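Local coordinates for endoglucanase EG-II (Hypocrea jecorina, PDB 3QR3), which hydrolyses internal beta-1,4-glucosidic bonds of cellulose with the TIM-barrel catalytic domain of a family 5 glycoside hydrolase, at residues Gln88-Gln91 with Gly92-Leu96; Gln163-Val166 with Thr167-Asn171; His151-Ile155 with Asn156-Ala160. All blocks are in the same frame, centred on the assembly; numbering follows the deposited sequence.

Contact 1. Residues Gln88-Gln91 with Gly92-Leu96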
loop_
_atom_site.group_PDB
_atom_site.type_symbol
_atom_site.label_atom_id
_atom_site.label_comp_id
_atom_site.label_asym_id
_atom_site.label_seq_id
_atom_site.Cartn_x
_atom_site.Cartn_y
_atom_site.Cartn_z
ATOM N N GLN A 88 13.103 -6.176 9.325
ATOM C CA GLN A 88 14.308 -5.450 8.941
ATOM C C GLN A 88 13.961 -4.373 7.924
ATOM O O GLN A 88 14.509 -3.274 7.960
ATOM C CB GLN A 88 15.389 -6.380 8.360
ATOM C CG GLN A 88 16.037 -7.306 9.364
ATOM C CD GLN A 88 16.982 -8.302 8.698
ATOM O OE1 GLN A 88 17.567 -8.018 7.655
ATOM N NE2 GLN A 88 17.131 -9.467 9.303
ATOM N N LEU A 89 13.062 -4.695 7.006
ATOM C CA LEU A 89 12.659 -3.727 5.991
ATOM C C LEU A 89 11.810 -2.615 6.640
ATOM O O LEU A 89 11.979 -1.428 6.353
ATOM C CB LEU A 89 11.895 -4.429 4.865
ATOM C CG LEU A 89 11.485 -3.562 3.673
ATOM C CD1 LEU A 89 12.722 -2.985 2.992
ATOM C CD2 LEU A 89 10.648 -4.380 2.696
ATOM N N VAL A 90 10.925 -3.012 7.541
ATOM C CA VAL A 90 10.108 -2.053 8.292
ATOM C C VAL A 90 10.952 -1.055 9.096
ATOM O O VAL A 90 10.732 0.151 9.018
ATOM C CB VAL A 90 9.130 -2.774 9.254
ATOM C CG1 VAL A 90 8.325 -1.761 10.075
ATOM C CG2 VAL A 90 8.197 -3.684 8.472
ATOM N N GLN A 91 11.916 -1.559 9.866
ATOM C CA GLN A 91 12.786 -0.683 10.645
ATOM C C GLN A 91 13.665 0.199 9.759
ATOM O O GLN A 91 13.952 1.337 10.109
ATOM C CB GLN A 91 13.633 -1.480 11.643
ATOM C CG GLN A 91 12.813 -2.261 12.668
ATOM C CD GLN A 91 11.765 -1.396 13.369
ATOM O OE1 GLN A 91 12.009 -0.232 13.681
ATOM N NE2 GLN A 91 10.590 -1.968 13.609
ATOM N N GLY A 92 14.068 -0.312 8.601
ATOM C CA GLY A 92 14.876 0.480 7.695
ATOM C C GLY A 92 14.090 1.686 7.225
ATOM O O GLY A 92 14.608 2.800 7.111
ATOM N N CYS A 93 12.815 1.451 6.957
ATOM C CA CYS A 93 11.907 2.506 6.539
ATOM C C CYS A 93 11.697 3.508 7.682
ATOM O O CYS A 93 11.804 4.721 7.495
ATOM C CB CYS A 93 10.576 1.875 6.116
ATOM S SG CYS A 93 9.246 3.032 5.859
ATOM N N LEU A 94 11.426 2.993 8.874
ATOM C CA LEU A 94 11.157 3.852 10.034
ATOM C C LEU A 94 12.392 4.654 10.465
ATOM O O LEU A 94 12.269 5.766 10.960
ATOM C CB LEU A 94 10.645 3.018 11.212
ATOM C CG LEU A 94 9.286 2.328 11.086
ATOM C CD1 LEU A 94 9.093 1.403 12.257
ATOM C CD2 LEU A 94 8.139 3.347 11.008
ATOM N N SER A 95 13.572 4.079 10.271
ATOM C CA SER A 95 14.828 4.718 10.666
ATOM C C SER A 95 15.109 5.980 9.876
ATOM O O SER A 95 15.892 6.830 10.301
ATOM C CB SER A 95 15.997 3.745 10.501
ATOM O OG SER A 95 15.937 2.714 11.479
ATOM N N LEU A 96 14.470 6.089 8.719
ATOM C CA LEU A 96 14.625 7.245 7.849
ATOM C C LEU A 96 13.629 8.349 8.198
ATOM O O LEU A 96 13.550 9.358 7.502
ATOM C CB LEU A 96 14.432 6.810 6.395
ATOM C CG LEU A 96 15.541 5.899 5.869
ATOM C CD1 LEU A 96 15.084 5.162 4.624
ATOM C CD2 LEU A 96 16.795 6.719 5.594
#
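Gly-92, Cys-93, Leu-94 and Ser-95 each donate their backbone N-H to the carbonyl four residues earlier, from Gln-88 to Gln-91, in the C-terminal part of the alpha-helix 80-95. Gln-91 O is gripped twice, by Ser-95 N at 2.8 Å and by Ser-95 OG, also 2.8 Å away, the two donors coming from opposite faces of its plane. The hydroxyl can fold back in this way because OG stands beside its own backbone N (chi1 -71°). Val-90 and Leu-94 run side by side, CG1 of the valine 3.9 Å from CD1 of the leucine, and Val-90 also packs on Leu-62 of the barrel. The leucine methyl CD1 meets the amide of Gln-91 as well, whose chain bends at chi2 (-51°) and brings OE1 to 3.6 Å from Leu-94 CD1, while NE2 bonds to Asp-87 and Gln-139. Cys-93 continues into the disulfide with Cys-100, at the start of the next barrel strand, and Leu-89 packs on Met-48 and Leu-62. The chemistry is thus two-sided: apolar groups and the disulfide join the helix to strands 59-64 and 99-104, while the serine hydroxyl ties itself to the backbone on the exposed side.

Contact 2. Residues Gln163-Val166 with Thr167-Asn171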
loop_
_atom_site.group_PDB
_atom_site.type_symbol
_atom_site.label_atom_id
_atom_site.label_comp_id
_atom_site.label_asym_id
_atom_site.label_seq_id
_atom_site.Cartn_x
_atom_site.Cartn_y
_atom_site.Cartn_z
ATOM N N GLN A 163 -13.996 -3.872 10.193
ATOM C CA GLN A 163 -14.276 -3.369 11.542
ATOM C C GLN A 163 -13.646 -4.260 12.621
ATOM O O GLN A 163 -13.055 -3.768 13.584
ATOM C CB GLN A 163 -15.790 -3.246 11.773
ATOM C CG GLN A 163 -16.178 -2.841 13.194
ATOM C CD GLN A 163 -15.727 -1.425 13.549
ATOM O OE1 GLN A 163 -16.392 -0.442 13.213
ATOM N NE2 GLN A 163 -14.588 -1.321 14.238
ATOM N N GLU A 164 -13.778 -5.574 12.469
ATOM C CA GLU A 164 -13.163 -6.500 13.416
ATOM C C GLU A 164 -11.632 -6.320 13.451
ATOM O O GLU A 164 -11.002 -6.398 14.502
ATOM C CB GLU A 164 -13.520 -7.954 13.070
ATOM C CG GLU A 164 -14.976 -8.362 13.365
ATOM C CD GLU A 164 -15.132 -9.880 13.464
ATOM O OE1 GLU A 164 -14.147 -10.556 13.850
ATOM O OE2 GLU A 164 -16.232 -10.398 13.159
ATOM N N VAL A 165 -11.029 -6.087 12.298
ATOM C CA VAL A 165 -9.582 -5.850 12.261
ATOM C C VAL A 165 -9.205 -4.553 12.980
ATOM O O VAL A 165 -8.316 -4.539 13.832
ATOM C CB VAL A 165 -9.046 -5.842 10.820
ATOM C CG1 VAL A 165 -7.582 -5.394 10.784
ATOM C CG2 VAL A 165 -9.188 -7.235 10.218
ATOM N N VAL A 166 -9.889 -3.463 12.657
ATOM C CA VAL A 166 -9.624 -2.201 13.355
ATOM C C VAL A 166 -9.749 -2.365 14.876
ATOM O O VAL A 166 -8.910 -1.886 15.641
ATOM C CB VAL A 166 -10.541 -1.066 12.869
ATOM C CG1 VAL A 166 -10.468 0.123 13.831
ATOM C CG2 VAL A 166 -10.149 -0.644 11.451
ATOM N N THR A 167 -10.784 -3.067 15.316
ATOM C CA THR A 167 -10.958 -3.295 16.744
ATOM C C THR A 167 -9.782 -4.077 17.316
ATOM O O THR A 167 -9.276 -3.758 18.393
ATOM C CB THR A 167 -12.273 -4.028 17.040
ATOM O OG1 THR A 167 -13.354 -3.292 16.461
ATOM C CG2 THR A 167 -12.492 -4.167 18.553
ATOM N N ALA A 168 -9.334 -5.092 16.584
ATOM C CA ALA A 168 -8.212 -5.900 17.053
ATOM C C ALA A 168 -6.934 -5.076 17.158
ATOM O O ALA A 168 -6.159 -5.225 18.105
ATOM C CB ALA A 168 -7.998 -7.102 16.153
ATOM N N ILE A 169 -6.715 -4.207 16.179
ATOM C CA ILE A 169 -5.486 -3.431 16.139
ATOM C C ILE A 169 -5.442 -2.468 17.328
ATOM O O ILE A 169 -4.424 -2.345 17.997
ATOM C CB ILE A 169 -5.379 -2.644 14.821
ATOM C CG1 ILE A 169 -5.190 -3.610 13.647
ATOM C CG2 ILE A 169 -4.259 -1.618 14.895
ATOM C CD1 ILE A 169 -5.152 -2.934 12.297
ATOM N N ARG A 170 -6.561 -1.800 17.588
ATOM C CA ARG A 170 -6.647 -0.843 18.686
ATOM C C ARG A 170 -6.546 -1.533 20.053
ATOM O O ARG A 170 -5.844 -1.054 20.947
ATOM C CB ARG A 170 -7.946 -0.030 18.593
ATOM C CG ARG A 170 -8.065 0.869 17.356
ATOM C CD ARG A 170 -6.869 1.815 17.192
ATOM N NE ARG A 170 -7.101 2.793 16.127
ATOM C CZ ARG A 170 -6.147 3.423 15.445
ATOM N NH1 ARG A 170 -4.864 3.181 15.683
ATOM N NH2 ARG A 170 -6.477 4.289 14.505
ATOM N N ASN A 171 -7.262 -2.647 20.209
ATOM C CA ASN A 171 -7.234 -3.419 21.448
ATOM C C ASN A 171 -5.863 -4.012 21.761
ATOM O O ASN A 171 -5.569 -4.313 22.916
ATOM C CB ASN A 171 -8.277 -4.545 21.414
ATOM C CG ASN A 171 -9.708 -4.032 21.581
ATOM O OD1 ASN A 171 -9.940 -2.861 21.865
ATOM N ND2 ASN A 171 -10.669 -4.921 21.396
#
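Helix 155-171 is one of the outer helices of the TIM barrel, and its C-terminal half, Gln-163 to Asn-171, has the regular alpha-helical pattern with a threonine hydroxyl turned back onto the preceding turn. Gln-163 O accepts both Thr-167 N, at 2.9 Å with an N-H...O angle of 164°, and Thr-167 OG1, again 2.9 Å away. The hydroxyl sits above the carbonyl plane, across it from the backbone donor, and chi1 of -55° places OG1 beside the threonine's own N, from where it reaches back to the preceding turn. The side chain of Gln-163 curls round at chi2 toward the same hydroxyl, but its NE2 has a firm partner in Thr-205 O. Replacing Thr-167 with a valine would probably leave Gln-163 O with the backbone N-H alone and put a methyl where the hydroxyl now approaches the glutamine amide. On the far side of the helix from Thr-167, Val-165 packs on Phe-125 and Trp-129 of helix 122-136; Val-166, between, meets Ile-179 and Leu-181 of the barrel strand 179-182. Ile-169 joins Val-166 on Ile-179. Arg-170 lays its aliphatic part over the carbonyl of Val-166, CG 3.4 Å from Val-166 O, and sends its guanidinium group to the carbonyls of Ala-174 and Gln-177. Between successive turns on the buried side, Val-165 CG1 touches Ile-169 CD1 at 3.8 Å.

Contact 3. Residues His151-Ile155 with Asn156-Ala160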
loop_
_atom_site.group_PDB
_atom_site.type_symbol
_atom_site.label_atom_id
_atom_site.label_comp_id
_atom_site.label_asym_id
_atom_site.label_seq_id
_atom_site.Cartn_x
_atom_site.Cartn_y
_atom_site.Cartn_z
ATOM N N HIS A 151 -11.590 -7.646 -4.158
ATOM C CA HIS A 151 -12.371 -7.600 -5.385
ATOM C C HIS A 151 -13.397 -8.725 -5.395
ATOM O O HIS A 151 -13.155 -9.802 -4.852
ATOM C CB HIS A 151 -11.466 -7.712 -6.612
ATOM C CG HIS A 151 -10.725 -9.014 -6.706
ATOM N ND1 HIS A 151 -11.231 -10.112 -7.369
ATOM C CD2 HIS A 151 -9.518 -9.391 -6.220
ATOM C CE1 HIS A 151 -10.365 -11.110 -7.291
ATOM N NE2 HIS A 151 -9.312 -10.698 -6.607
ATOM N N ASP A 152 -14.534 -8.466 -6.029
ATOM C CA ASP A 152 -15.584 -9.460 -6.137
ATOM C C ASP A 152 -15.909 -10.070 -4.775
ATOM O O ASP A 152 -16.072 -11.277 -4.659
ATOM C CB ASP A 152 -15.163 -10.544 -7.131
ATOM C CG ASP A 152 -14.696 -9.959 -8.459
ATOM O OD1 ASP A 152 -15.541 -9.402 -9.187
ATOM O OD2 ASP A 152 -13.486 -10.053 -8.773
ATOM N N VAL A 153 -15.982 -9.236 -3.740
ATOM C CA VAL A 153 -16.462 -9.701 -2.441
ATOM C C VAL A 153 -17.787 -9.010 -2.097
ATOM O O VAL A 153 -18.154 -8.022 -2.731
ATOM C CB VAL A 153 -15.430 -9.447 -1.317
ATOM C CG1 VAL A 153 -14.066 -10.038 -1.691
ATOM C CG2 VAL A 153 -15.308 -7.947 -1.020
ATOM N N ASN A 154 -18.511 -9.550 -1.118
ATOM C CA ASN A 154 -19.685 -8.875 -0.563
ATOM C C ASN A 154 -19.195 -7.715 0.286
ATOM O O ASN A 154 -18.560 -7.925 1.323
ATOM C CB ASN A 154 -20.511 -9.848 0.296
ATOM C CG ASN A 154 -21.789 -9.208 0.856
ATOM O OD1 ASN A 154 -21.744 -8.181 1.533
ATOM N ND2 ASN A 154 -22.929 -9.827 0.575
ATOM N N ILE A 155 -19.469 -6.490 -0.153
ATOM C CA ILE A 155 -18.922 -5.325 0.519
ATOM C C ILE A 155 -19.452 -5.148 1.940
ATOM O O ILE A 155 -18.758 -4.592 2.795
ATOM C CB ILE A 155 -19.148 -4.018 -0.294
ATOM C CG1 ILE A 155 -18.292 -2.887 0.282
ATOM C CG2 ILE A 155 -20.617 -3.632 -0.302
ATOM C CD1 ILE A 155 -16.812 -3.180 0.295
ATOM N N ASN A 156 -20.674 -5.608 2.199
ATOM C CA ASN A 156 -21.252 -5.463 3.531
ATOM C C ASN A 156 -20.514 -6.361 4.506
ATOM O O ASN A 156 -20.107 -5.938 5.586
ATOM C CB ASN A 156 -22.748 -5.810 3.530
ATOM C CG ASN A 156 -23.546 -4.952 2.572
ATOM O OD1 ASN A 156 -23.731 -3.757 2.800
ATOM N ND2 ASN A 156 -24.023 -5.556 1.490
ATOM N N THR A 157 -20.332 -7.612 4.110
ATOM C CA THR A 157 -19.589 -8.549 4.935
ATOM C C THR A 157 -18.130 -8.114 5.089
ATOM O O THR A 157 -17.578 -8.164 6.189
ATOM C CB THR A 157 -19.680 -9.964 4.356
ATOM O OG1 THR A 157 -21.058 -10.265 4.116
ATOM C CG2 THR A 157 -19.093 -10.985 5.320
ATOM N N TRP A 158 -17.516 -7.664 3.995
ATOM C CA TRP A 158 -16.134 -7.155 4.061
ATOM C C TRP A 158 -15.963 -5.997 5.065
ATOM O O TRP A 158 -15.017 -5.991 5.857
ATOM C CB TRP A 158 -15.616 -6.761 2.668
ATOM C CG TRP A 158 -14.206 -6.205 2.680
ATOM C CD1 TRP A 158 -13.812 -4.952 2.301
ATOM C CD2 TRP A 158 -13.015 -6.886 3.100
ATOM N NE1 TRP A 158 -12.453 -4.817 2.452
ATOM C CE2 TRP A 158 -11.940 -5.985 2.944
ATOM C CE3 TRP A 158 -12.753 -8.168 3.588
ATOM C CZ2 TRP A 158 -10.632 -6.324 3.267
ATOM C CZ3 TRP A 158 -11.449 -8.501 3.908
ATOM C CH2 TRP A 158 -10.407 -7.582 3.743
ATOM N N ALA A 159 -16.873 -5.022 5.040
ATOM C CA ALA A 159 -16.806 -3.906 5.989
ATOM C C ALA A 159 -16.842 -4.367 7.448
ATOM O O ALA A 159 -16.168 -3.793 8.302
ATOM C CB ALA A 159 -17.943 -2.903 5.731
ATOM N N ALA A 160 -17.647 -5.389 7.735
ATOM C CA ALA A 160 -17.687 -5.985 9.067
ATOM C C ALA A 160 -16.331 -6.588 9.422
ATOM O O ALA A 160 -15.822 -6.392 10.529
ATOM C CB ALA A 160 -18.784 -7.055 9.143
#
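Val-153 lays its CG2 methyl against the CB of Trp-158, 3.9 Å away, at an oblique approach to the indole. Ile-155, on the other side of Asn-154 in sequence, brings CD1 to the edge of the same ring, near its plane and 4.0 Å from Trp-158 CD1, the two side chains crossing at about a right angle. The indole itself leads inward to Met-147 and Pro-150, and its NE1 bonds to Pro-182 O. Asn-154, between the two aliphatic residues in sequence, is the N-cap of helix 155-171, which follows barrel strand 142-145 by way of a loop. With CG trans to its backbone N (chi1 -178°), it swings OD1 over the first turn, where it accepts Thr-157 N at 3.0 Å along a nearly straight N-H (167°), the donor lying above the amide plane. Asn-156 N comes to 2.9 Å from Asn-154 OD1, but its poorer angle makes that bond weak. One side-chain oxygen thereby serves N-H groups at the helix start that have no preceding turn to bond to. The backbone of the cap takes up the helical pattern at once, Trp-158 N meeting Asn-154 O at 2.9 Å, and Ala-159 N follows onto Ile-155 O. One turn apart, Ile-155 and Ala-159 both touch Ala-200 of helix 197-201.

Contacts 2 and 3 share helix 155-171: contact 3 sets its N-terminal start and contact 2 its C-terminal half, with centres about 17 Å apart. Contact 1 belongs to another outer helix, 80-95, and lies across the chain's centre from contact 3, about 32 Å between centres. All three are partly buried. Valine, leucine or isoleucine face the barrel or a neighbouring helix in each, while Ser-95 and Asn-154 are exposed; contact 2 also buries an arginine. Contacts 1 and 2 add a hydroxyl to a carbonyl already bonded by the same residue's N-H, whereas in contact 3 a side-chain carbonyl receives backbone donors. Contact 1 carries a disulfide to strand 99-104; in contact 2 the arginine reaches loop carbonyls.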